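Local structure of nucleocapsid (Crimean-congo hemorrhagic fever virus, 4AKL) at residues 310-315 against 376-381; 330-335 against 405-410; 343-348 against 358-363. The protein binds single- and double-stranded RNA, probably packaging the viral genome, and displays a sequence-non-specific DNA endonuclease activity. All blocks are in the same frame, centred on the assembly; numbering follows the deposited sequence. Where two conformers were deposited one is given.

Contact 1: residues 310-315 against 376-381; sequences SYYWLY and HPAVLT
Trp313 of helix 306-316 meets a type I beta turn running from His376 to Val379, in the connection between helices 355-360 and 385-392 of this largely helical nucleocapsid protein. His376 holds the turn from within: Ala378 N donates to His376 ND1 at 3.1 Å, while the backbone bond from Val379 N to His376 O closes the turn. Pro377 comes near the indole through its carbonyl oxygen, which also takes a hydrogen bond from Ser309.

Ala378 carries the polar part of the contact. Its carbonyl oxygen receives the indole N-H, with Trp313 NE1 2.7 Å from Ala378 O and an angle of 149° at the hydrogen. The donor stands well above the carbonyl plane instead of lying on a lone pair. The same oxygen lies at the edge of the Tyr312 ring, 3.6 Å from Tyr312 CE2, and Ala378 CB rests against that ring. The hydroxyl of Tyr312 is hydrogen-bonded to Asp107.

Val379 turns its side chain away and approaches the indole through its oxygen, which is also bound by Arg384. At Leu380, CG lies anti to the backbone N (chi1 -168°), which carries one branch over the indole. This is a CH-pi contact: Leu380 CD1 sits 3.6 Å from the centroid of the six-membered ring of Trp313, only 10° off the ring normal.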
loop_
_atom_site.group_PDB
_atom_site.type_symbol
_atom_site.label_atom_id
_atom_site.label_comp_id
_atom_site.label_asym_id
_atom_site.label_seq_id
_atom_site.Cartn_x
_atom_site.Cartn_y
_atom_site.Cartn_z
ATOM N N SER A 310 -6.085 -7.293 -2.968
ATOM C CA SER A 310 -7.299 -7.748 -3.605
ATOM C C SER A 310 -7.323 -9.262 -3.926
ATOM O O SER A 310 -8.377 -9.907 -3.771
ATOM C CB SER A 310 -7.648 -6.876 -4.830
ATOM O OG SER A 310 -8.052 -5.539 -4.370
ATOM N N TYR A 311 -6.175 -9.810 -4.347
ATOM C CA TYR A 311 -6.064 -11.228 -4.656
ATOM C C TYR A 311 -6.071 -12.071 -3.357
ATOM O O TYR A 311 -6.637 -13.194 -3.326
ATOM C CB TYR A 311 -4.824 -11.515 -5.529
ATOM C CG TYR A 311 -5.179 -11.572 -6.993
ATOM C CD1 TYR A 311 -5.704 -12.711 -7.538
ATOM C CD2 TYR A 311 -5.032 -10.469 -7.820
ATOM C CE1 TYR A 311 -6.055 -12.778 -8.891
ATOM C CE2 TYR A 311 -5.380 -10.518 -9.158
ATOM C CZ TYR A 311 -5.893 -11.670 -9.686
ATOM O OH TYR A 311 -6.256 -11.689 -10.984
ATOM N N TYR A 312 -5.471 -11.535 -2.295
ATOM C CA TYR A 312 -5.513 -12.181 -1.016
ATOM C C TYR A 312 -6.982 -12.372 -0.562
ATOM O O TYR A 312 -7.346 -13.431 -0.026
ATOM C CB TYR A 312 -4.734 -11.376 0.004
ATOM C CG TYR A 312 -4.827 -11.930 1.375
ATOM C CD1 TYR A 312 -4.320 -13.192 1.666
ATOM C CD2 TYR A 312 -5.427 -11.206 2.403
ATOM C CE1 TYR A 312 -4.406 -13.735 2.957
ATOM C CE2 TYR A 312 -5.523 -11.754 3.724
ATOM C CZ TYR A 312 -5.014 -12.996 3.985
ATOM O OH TYR A 312 -5.109 -13.541 5.262
ATOM N N TRP A 313 -7.824 -11.355 -0.791
ATOM C CA TRP A 313 -9.220 -11.424 -0.348
ATOM C C TRP A 313 -9.985 -12.420 -1.178
ATOM O O TRP A 313 -10.806 -13.159 -0.632
ATOM C CB TRP A 313 -9.893 -10.029 -0.321
ATOM C CG TRP A 313 -9.247 -9.108 0.711
ATOM C CD1 TRP A 313 -8.768 -9.470 1.966
ATOM C CD2 TRP A 313 -8.972 -7.728 0.569
ATOM N NE1 TRP A 313 -8.243 -8.385 2.607
ATOM C CE2 TRP A 313 -8.353 -7.294 1.771
ATOM C CE3 TRP A 313 -9.207 -6.798 -0.447
ATOM C CZ2 TRP A 313 -7.969 -5.998 1.973
ATOM C CZ3 TRP A 313 -8.817 -5.511 -0.252
ATOM C CH2 TRP A 313 -8.201 -5.109 0.953
ATOM N N LEU A 314 -9.721 -12.457 -2.477
ATOM C CA LEU A 314 -10.269 -13.519 -3.295
ATOM C C LEU A 314 -9.886 -14.896 -2.755
ATOM O O LEU A 314 -10.753 -15.757 -2.562
ATOM C CB LEU A 314 -9.774 -13.429 -4.701
ATOM C CG LEU A 314 -10.142 -12.286 -5.601
ATOM C CD1 LEU A 314 -9.563 -12.616 -6.996
ATOM C CD2 LEU A 314 -11.678 -12.046 -5.652
ATOM N N TYR A 315 -8.599 -15.087 -2.478
ATOM C CA TYR A 315 -8.128 -16.351 -1.915
ATOM C C TYR A 315 -8.870 -16.666 -0.605
ATOM O O TYR A 315 -9.467 -17.728 -0.487
ATOM C CB TYR A 315 -6.600 -16.331 -1.781
ATOM C CG TYR A 315 -6.074 -17.292 -0.823
ATOM C CD1 TYR A 315 -5.909 -18.649 -1.171
ATOM C CD2 TYR A 315 -5.722 -16.893 0.431
ATOM C CE1 TYR A 315 -5.379 -19.569 -0.225
ATOM C CE2 TYR A 315 -5.209 -17.810 1.367
ATOM C CZ TYR A 315 -5.045 -19.132 1.025
ATOM O OH TYR A 315 -4.531 -20.010 1.981
ATOM N N HIS A 376 -3.849 -3.284 9.560
ATOM C CA HIS A 376 -2.936 -4.021 8.638
ATOM C C HIS A 376 -3.507 -3.971 7.250
ATOM O O HIS A 376 -4.746 -4.082 7.067
ATOM C CB HIS A 376 -2.738 -5.441 9.108
ATOM C CG HIS A 376 -1.689 -6.220 8.364
ATOM N ND1 HIS A 376 -1.906 -6.751 7.119
ATOM C CD2 HIS A 376 -0.431 -6.583 8.712
ATOM C CE1 HIS A 376 -0.827 -7.400 6.728
ATOM N NE2 HIS A 376 0.082 -7.319 7.680
ATOM N N PRO A 377 -2.619 -3.819 6.211
ATOM C CA PRO A 377 -3.088 -3.632 4.844
ATOM C C PRO A 377 -3.765 -4.788 4.155
ATOM O O PRO A 377 -4.297 -4.614 3.028
ATOM C CB PRO A 377 -1.796 -3.306 4.076
ATOM C CG PRO A 377 -0.688 -3.880 4.876
ATOM C CD PRO A 377 -1.158 -3.626 6.285
ATOM N N ALA A 378 -3.739 -5.939 4.789
ATOM C CA ALA A 378 -4.374 -7.153 4.270
ATOM C C ALA A 378 -5.755 -7.346 4.880
ATOM O O ALA A 378 -6.374 -8.363 4.603
ATOM C CB ALA A 378 -3.528 -8.351 4.562
ATOM N N VAL A 379 -6.221 -6.389 5.695
ATOM C CA VAL A 379 -7.518 -6.492 6.349
ATOM C C VAL A 379 -8.597 -5.744 5.540
ATOM O O VAL A 379 -8.462 -4.539 5.250
ATOM C CB VAL A 379 -7.469 -5.983 7.795
ATOM C CG1 VAL A 379 -8.884 -6.086 8.506
ATOM C CG2 VAL A 379 -6.393 -6.747 8.580
ATOM N N LEU A 380 -9.638 -6.479 5.148
ATOM C CA LEU A 380 -10.776 -5.925 4.429
ATOM C C LEU A 380 -11.683 -5.066 5.302
ATOM O O LEU A 380 -11.798 -5.285 6.491
ATOM C CB LEU A 380 -11.593 -7.033 3.780
ATOM C CG LEU A 380 -12.667 -6.606 2.750
ATOM C CD1 LEU A 380 -12.058 -5.790 1.572
ATOM C CD2 LEU A 380 -13.375 -7.825 2.209
ATOM N N THR A 381 -12.289 -4.073 4.674
ATOM C CA THR A 381 -13.329 -3.213 5.250
ATOM C C THR A 381 -14.293 -2.872 4.111
ATOM O O THR A 381 -13.964 -3.080 2.915
ATOM C CB THR A 381 -12.824 -1.830 5.811
ATOM O OG1 THR A 381 -12.222 -1.094 4.754
ATOM C CG2 THR A 381 -11.834 -1.989 6.942
#

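Contact 2: residues 330-335 against 405-410; sequences FLFELG and LGSGHT
Gly335 and Ser407 bring the two backbones to a CA-CA distance of 4.3 Å, where the extended residues 406-409 pass the last turn of helix 324-336. Gly335, having no side chain, lets the loop come this close. Gly408 N donates to Gly335 O at 2.8 Å in a nearly straight bond, 172° at the hydrogen, although the donor stands well above the carbonyl plane. Ser407 CA adds a C-H...O contact to the same oxygen. Just before this point Gly406 adopts a positive phi, a conformation that favours glycine.

The motif is a loop laid across the C-terminal turn of a helix, where carbonyl groups of the helix turn to partners in the loop. Ser407 takes up a second of these carbonyls: its OG donates to Phe332 O at 2.7 Å, in the carbonyl plane and on a lone pair. A chi1 of 179° swings the hydroxyl to the helix while CB packs against the Phe332 ring, with Ser407 CB 3.5 Å from Phe332 CD1. At the edge of that ring, near its plane, Leu405 CD1 makes a looser contact with Phe332 CZ. Pro396 and Asp402 also touch the Phe332 side chain.

His409 folds back toward the serine, and its NE2 donates to Ser407 OG at 3.1 Å, with the oxygen 36° out of the imidazole plane. The serine oxygen thus accepts from the imidazole and donates to the helix. The imidazole presents its edge to Leu331 O, which lies in the ring plane 3.0 Å from His409 CE1.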
loop_
_atom_site.group_PDB
_atom_site.type_symbol
_atom_site.label_atom_id
_atom_site.label_comp_id
_atom_site.label_asym_id
_atom_site.label_seq_id
_atom_site.Cartn_x
_atom_site.Cartn_y
_atom_site.Cartn_z
ATOM N N PHE A 330 -20.279 -8.587 -9.629
ATOM C CA PHE A 330 -20.735 -7.944 -8.396
ATOM C C PHE A 330 -20.141 -6.518 -8.255
ATOM O O PHE A 330 -20.847 -5.557 -7.974
ATOM C CB PHE A 330 -20.332 -8.809 -7.188
ATOM C CG PHE A 330 -20.895 -8.348 -5.874
ATOM C CD1 PHE A 330 -20.251 -7.412 -5.126
ATOM C CD2 PHE A 330 -22.064 -8.912 -5.364
ATOM C CE1 PHE A 330 -20.785 -7.003 -3.875
ATOM C CE2 PHE A 330 -22.575 -8.529 -4.154
ATOM C CZ PHE A 330 -21.921 -7.546 -3.415
ATOM N N LEU A 331 -18.822 -6.420 -8.446
ATOM C CA LEU A 331 -18.122 -5.166 -8.323
ATOM C C LEU A 331 -18.470 -4.197 -9.430
ATOM O O LEU A 331 -18.551 -3.008 -9.184
ATOM C CB LEU A 331 -16.635 -5.406 -8.235
ATOM C CG LEU A 331 -16.168 -6.201 -6.984
ATOM C CD1 LEU A 331 -14.769 -6.849 -7.167
ATOM C CD2 LEU A 331 -16.199 -5.306 -5.704
ATOM N N PHE A 332 -18.711 -4.710 -10.617
ATOM C CA PHE A 332 -19.072 -3.895 -11.753
ATOM C C PHE A 332 -20.399 -3.210 -11.511
ATOM O O PHE A 332 -20.509 -2.034 -11.741
ATOM C CB PHE A 332 -19.152 -4.734 -13.039
ATOM C CG PHE A 332 -19.707 -3.991 -14.234
ATOM C CD1 PHE A 332 -18.923 -3.098 -14.944
ATOM C CD2 PHE A 332 -21.027 -4.204 -14.658
ATOM C CE1 PHE A 332 -19.426 -2.406 -16.033
ATOM C CE2 PHE A 332 -21.565 -3.539 -15.784
ATOM C CZ PHE A 332 -20.769 -2.639 -16.474
ATOM N N GLU A 333 -21.385 -3.966 -11.047
ATOM C CA GLU A 333 -22.742 -3.409 -10.727
ATOM C C GLU A 333 -22.632 -2.333 -9.706
ATOM O O GLU A 333 -23.325 -1.374 -9.781
ATOM C CB GLU A 333 -23.692 -4.485 -10.206
ATOM C CG GLU A 333 -23.910 -5.637 -11.156
ATOM C CD GLU A 333 -24.573 -5.198 -12.408
ATOM O OE1 GLU A 333 -25.478 -4.353 -12.289
ATOM O OE2 GLU A 333 -24.222 -5.685 -13.508
ATOM N N LEU A 334 -21.704 -2.495 -8.762
ATOM C CA LEU A 334 -21.556 -1.589 -7.644
ATOM C C LEU A 334 -21.026 -0.183 -8.058
ATOM O O LEU A 334 -21.443 0.849 -7.532
ATOM C CB LEU A 334 -20.581 -2.256 -6.670
ATOM C CG LEU A 334 -20.764 -2.228 -5.175
ATOM C CD1 LEU A 334 -22.083 -2.823 -4.727
ATOM C CD2 LEU A 334 -19.575 -2.985 -4.494
ATOM N N GLY A 335 -20.079 -0.158 -8.987
ATOM C CA GLY A 335 -19.551 1.070 -9.498
ATOM C C GLY A 335 -20.380 1.655 -10.630
ATOM O O GLY A 335 -20.132 2.768 -11.021
ATOM N N LEU A 405 -20.248 1.060 -20.439
ATOM C CA LEU A 405 -21.328 1.662 -19.620
ATOM C C LEU A 405 -20.753 2.506 -18.454
ATOM O O LEU A 405 -21.404 3.415 -17.916
ATOM C CB LEU A 405 -22.259 0.584 -19.070
ATOM C CG LEU A 405 -23.005 -0.301 -20.091
ATOM C CD1 LEU A 405 -23.644 -1.486 -19.417
ATOM C CD2 LEU A 405 -24.067 0.520 -20.878
ATOM N N GLY A 406 -19.531 2.160 -18.072
ATOM C CA GLY A 406 -18.764 2.890 -17.065
ATOM C C GLY A 406 -19.062 2.350 -15.687
ATOM O O GLY A 406 -20.198 2.327 -15.283
ATOM N N SER A 407 -18.021 1.930 -14.960
ATOM C CA SER A 407 -18.193 1.490 -13.556
ATOM C C SER A 407 -17.084 2.166 -12.773
ATOM O O SER A 407 -15.915 1.987 -13.084
ATOM C CB SER A 407 -18.190 -0.030 -13.446
ATOM O OG SER A 407 -18.330 -0.402 -12.128
ATOM N N GLY A 408 -17.476 2.994 -11.800
ATOM C CA GLY A 408 -16.603 3.871 -11.093
ATOM C C GLY A 408 -16.082 3.319 -9.799
ATOM O O GLY A 408 -16.867 3.036 -8.894
ATOM N N HIS A 409 -14.750 3.159 -9.702
ATOM C CA HIS A 409 -14.087 2.724 -8.478
ATOM C C HIS A 409 -12.971 3.721 -8.163
ATOM O O HIS A 409 -12.278 4.175 -9.068
ATOM C CB HIS A 409 -13.604 1.284 -8.606
ATOM C CG HIS A 409 -14.706 0.352 -8.939
ATOM N ND1 HIS A 409 -15.535 -0.164 -7.981
ATOM C CD2 HIS A 409 -15.174 -0.106 -10.137
ATOM C CE1 HIS A 409 -16.450 -0.925 -8.553
ATOM N NE2 HIS A 409 -16.254 -0.914 -9.863
ATOM N N THR A 410 -12.832 4.043 -6.874
ATOM C CA THR A 410 -12.010 5.153 -6.405
ATOM C C THR A 410 -10.691 5.325 -7.141
ATOM O O THR A 410 -10.468 6.342 -7.770
ATOM C CB THR A 410 -11.826 5.098 -4.861
ATOM O OG1 THR A 410 -13.118 5.081 -4.266
ATOM C CG2 THR A 410 -11.085 6.306 -4.297
#

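Contact 3: residues 343-348 against 358-363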
loop_
_atom_site.group_PDB
_atom_site.type_symbol
_atom_site.label_atom_id
_atom_site.label_comp_id
_atom_site.label_asym_id
_atom_site.label_seq_id
_atom_site.Cartn_x
_atom_site.Cartn_y
_atom_site.Cartn_z
ATOM N N LYS A 343 -26.409 -1.634 1.825
ATOM C CA LYS A 343 -26.934 -2.477 0.743
ATOM C C LYS A 343 -25.885 -3.372 0.115
ATOM O O LYS A 343 -26.192 -4.495 -0.262
ATOM C CB LYS A 343 -27.604 -1.612 -0.358
ATOM C CG LYS A 343 -28.918 -0.960 0.087
ATOM C CD LYS A 343 -29.249 0.242 -0.820
ATOM C CE LYS A 343 -30.628 0.824 -0.543
ATOM N NZ LYS A 343 -30.971 0.912 0.925
ATOM N N MET A 344 -24.640 -2.888 -0.019
ATOM C CA MET A 344 -23.535 -3.746 -0.523
ATOM C C MET A 344 -23.325 -4.882 0.484
ATOM O O MET A 344 -23.196 -6.029 0.119
ATOM C CB MET A 344 -22.283 -2.892 -0.687
ATOM C CG MET A 344 -21.063 -3.544 -1.233
ATOM S SD MET A 344 -20.136 -4.411 0.045
ATOM C CE MET A 344 -19.388 -2.933 0.752
ATOM N N LYS A 345 -23.353 -4.573 1.771
ATOM C CA LYS A 345 -23.043 -5.589 2.747
ATOM C C LYS A 345 -24.110 -6.678 2.819
ATOM O O LYS A 345 -23.766 -7.891 2.937
ATOM C CB LYS A 345 -22.764 -4.946 4.100
ATOM C CG LYS A 345 -21.437 -4.293 4.138
ATOM C CD LYS A 345 -21.202 -3.431 5.391
ATOM C CE LYS A 345 -20.684 -4.221 6.510
ATOM N NZ LYS A 345 -20.540 -3.372 7.738
ATOM N N LYS A 346 -25.384 -6.260 2.679
ATOM C CA LYS A 346 -26.521 -7.165 2.719
ATOM C C LYS A 346 -26.576 -8.088 1.505
ATOM O O LYS A 346 -27.095 -9.236 1.589
ATOM C CB LYS A 346 -27.856 -6.371 2.842
ATOM C CG LYS A 346 -27.941 -5.441 4.106
ATOM C CD LYS A 346 -28.017 -6.206 5.448
ATOM C CE LYS A 346 -27.627 -5.278 6.643
ATOM N NZ LYS A 346 -27.560 -6.025 7.953
ATOM N N ALA A 347 -26.058 -7.591 0.384
ATOM C CA ALA A 347 -26.016 -8.369 -0.844
ATOM C C ALA A 347 -24.992 -9.518 -0.712
ATOM O O ALA A 347 -25.219 -10.618 -1.256
ATOM C CB ALA A 347 -25.666 -7.484 -2.025
ATOM N N LEU A 348 -23.886 -9.266 0.001
ATOM C CA LEU A 348 -22.888 -10.360 0.287
ATOM C C LEU A 348 -23.541 -11.435 1.173
ATOM O O LEU A 348 -23.310 -12.635 0.942
ATOM C CB LEU A 348 -21.620 -9.834 0.932
ATOM C CG LEU A 348 -20.741 -8.915 0.074
ATOM C CD1 LEU A 348 -19.614 -8.304 0.902
ATOM C CD2 LEU A 348 -20.138 -9.714 -1.113
ATOM N N LYS A 358 -18.201 -15.579 2.912
ATOM C CA LYS A 358 -16.780 -15.696 3.255
ATOM C C LYS A 358 -16.081 -14.361 3.079
ATOM O O LYS A 358 -15.243 -14.058 3.858
ATOM C CB LYS A 358 -16.076 -16.816 2.466
ATOM C CG LYS A 358 -16.603 -18.178 2.790
ATOM C CD LYS A 358 -15.964 -19.200 1.886
ATOM C CE LYS A 358 -16.577 -20.568 2.036
ATOM N NZ LYS A 358 -16.590 -21.265 0.679
ATOM N N LEU A 359 -16.450 -13.564 2.065
ATOM C CA LEU A 359 -15.850 -12.233 1.916
ATOM C C LEU A 359 -16.347 -11.353 3.078
ATOM O O LEU A 359 -15.597 -10.558 3.631
ATOM C CB LEU A 359 -16.241 -11.570 0.577
ATOM C CG LEU A 359 -15.373 -10.377 0.164
ATOM C CD1 LEU A 359 -13.908 -10.811 -0.221
ATOM C CD2 LEU A 359 -16.005 -9.592 -0.983
ATOM N N TYR A 360 -17.633 -11.504 3.432
ATOM C CA TYR A 360 -18.222 -10.660 4.450
ATOM C C TYR A 360 -17.488 -10.858 5.773
ATOM O O TYR A 360 -17.213 -9.877 6.488
ATOM C CB TYR A 360 -19.720 -10.988 4.680
ATOM C CG TYR A 360 -20.441 -10.015 5.617
ATOM C CD1 TYR A 360 -20.295 -10.108 7.030
ATOM C CD2 TYR A 360 -21.248 -9.016 5.108
ATOM C CE1 TYR A 360 -20.930 -9.195 7.894
ATOM C CE2 TYR A 360 -21.931 -8.086 5.989
ATOM C CZ TYR A 360 -21.768 -8.184 7.363
ATOM O OH TYR A 360 -22.437 -7.286 8.218
ATOM N N GLU A 361 -17.165 -12.092 6.100
ATOM C CA GLU A 361 -16.526 -12.387 7.387
ATOM C C GLU A 361 -15.132 -11.774 7.528
ATOM O O GLU A 361 -14.635 -11.635 8.648
ATOM C CB GLU A 361 -16.481 -13.863 7.643
ATOM C CG GLU A 361 -16.001 -14.290 9.052
ATOM C CD GLU A 361 -16.910 -13.831 10.261
ATOM O OE1 GLU A 361 -17.763 -12.901 10.146
ATOM O OE2 GLU A 361 -16.739 -14.418 11.330
ATOM N N LEU A 362 -14.540 -11.389 6.413
ATOM C CA LEU A 362 -13.269 -10.652 6.427
ATOM C C LEU A 362 -13.386 -9.165 6.910
ATOM O O LEU A 362 -12.411 -8.584 7.411
ATOM C CB LEU A 362 -12.604 -10.726 5.061
ATOM C CG LEU A 362 -12.406 -12.121 4.483
ATOM C CD1 LEU A 362 -11.733 -12.011 3.099
ATOM C CD2 LEU A 362 -11.623 -13.046 5.433
ATOM N N PHE A 363 -14.565 -8.564 6.776
ATOM C CA PHE A 363 -14.748 -7.166 7.170
ATOM C C PHE A 363 -14.344 -6.871 8.587
ATOM O O PHE A 363 -14.743 -7.577 9.509
ATOM C CB PHE A 363 -16.202 -6.704 7.000
ATOM C CG PHE A 363 -16.651 -6.530 5.572
ATOM C CD1 PHE A 363 -15.840 -6.072 4.615
ATOM C CD2 PHE A 363 -17.984 -6.803 5.220
ATOM C CE1 PHE A 363 -16.281 -5.893 3.279
ATOM C CE2 PHE A 363 -18.418 -6.647 3.920
ATOM C CZ PHE A 363 -17.546 -6.170 2.941
HETATM O O HOH W 1 -24.614 -5.795 7.218
#
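Lys345 reaches from helix 341-350 across the side chains of Tyr360 and Phe363, and its aliphatic part makes much of the contact. Its CB lies 3.8 Å from Tyr360 CE2. CG meets the other aromatic residue, at 3.8 Å from Phe363 CE2. The chain then bends at chi3 (86°), which sets CE against both, 3.9 Å from Tyr360 OH and 4.0 Å from Phe363 CD2. At the tip, Lys345 NZ ends 4.4 Å from Tyr360 OH. The lysine and tyrosine side chains cross at about a right angle. Lys345 O adds a contact at the edge of the tyrosine ring, near its plane.

Phe363 CD2 sits over one face of the Tyr360 ring, near its rim. The turn from Tyr360 to Phe363, of type I, brings these side chains together. Leu348 adds further apolar contact: its CD1 comes within 3.6 Å of Phe363 CZ, while its other branch meets Leu359. A water hydrogen-bonds to Tyr360 OH at 2.8 Å.

The arrangement consists of two consecutive helices, 341-350 and 355-360, joined by a short connection and packed on each other through the turn after the second. Helix 324-336 packs on the first helix through Phe330 and Leu334; Ile385 of helix 385-392 touches Met344, Leu359 and Phe363, and Trp313 of helix 306-316 lies against Leu359 and Leu362.

From the N terminus, helix 306-316 opens contact 1 and helix 324-336 opens contact 2. Helices 341-350 and 355-360 then pair in contact 3, which closes a short loop nested within both larger ones. Segment 376-381 next returns to helix 306-316, and segment 405-410 to helix 324-336, so the loops of contacts 1 and 2 cross. Contact 3 physically joins the others, touching contact 1 through segment 358-363 and contact 2 through segment 343-348. Contacts 1 and 2 do not touch, their nearest atoms being about 6 Å apart.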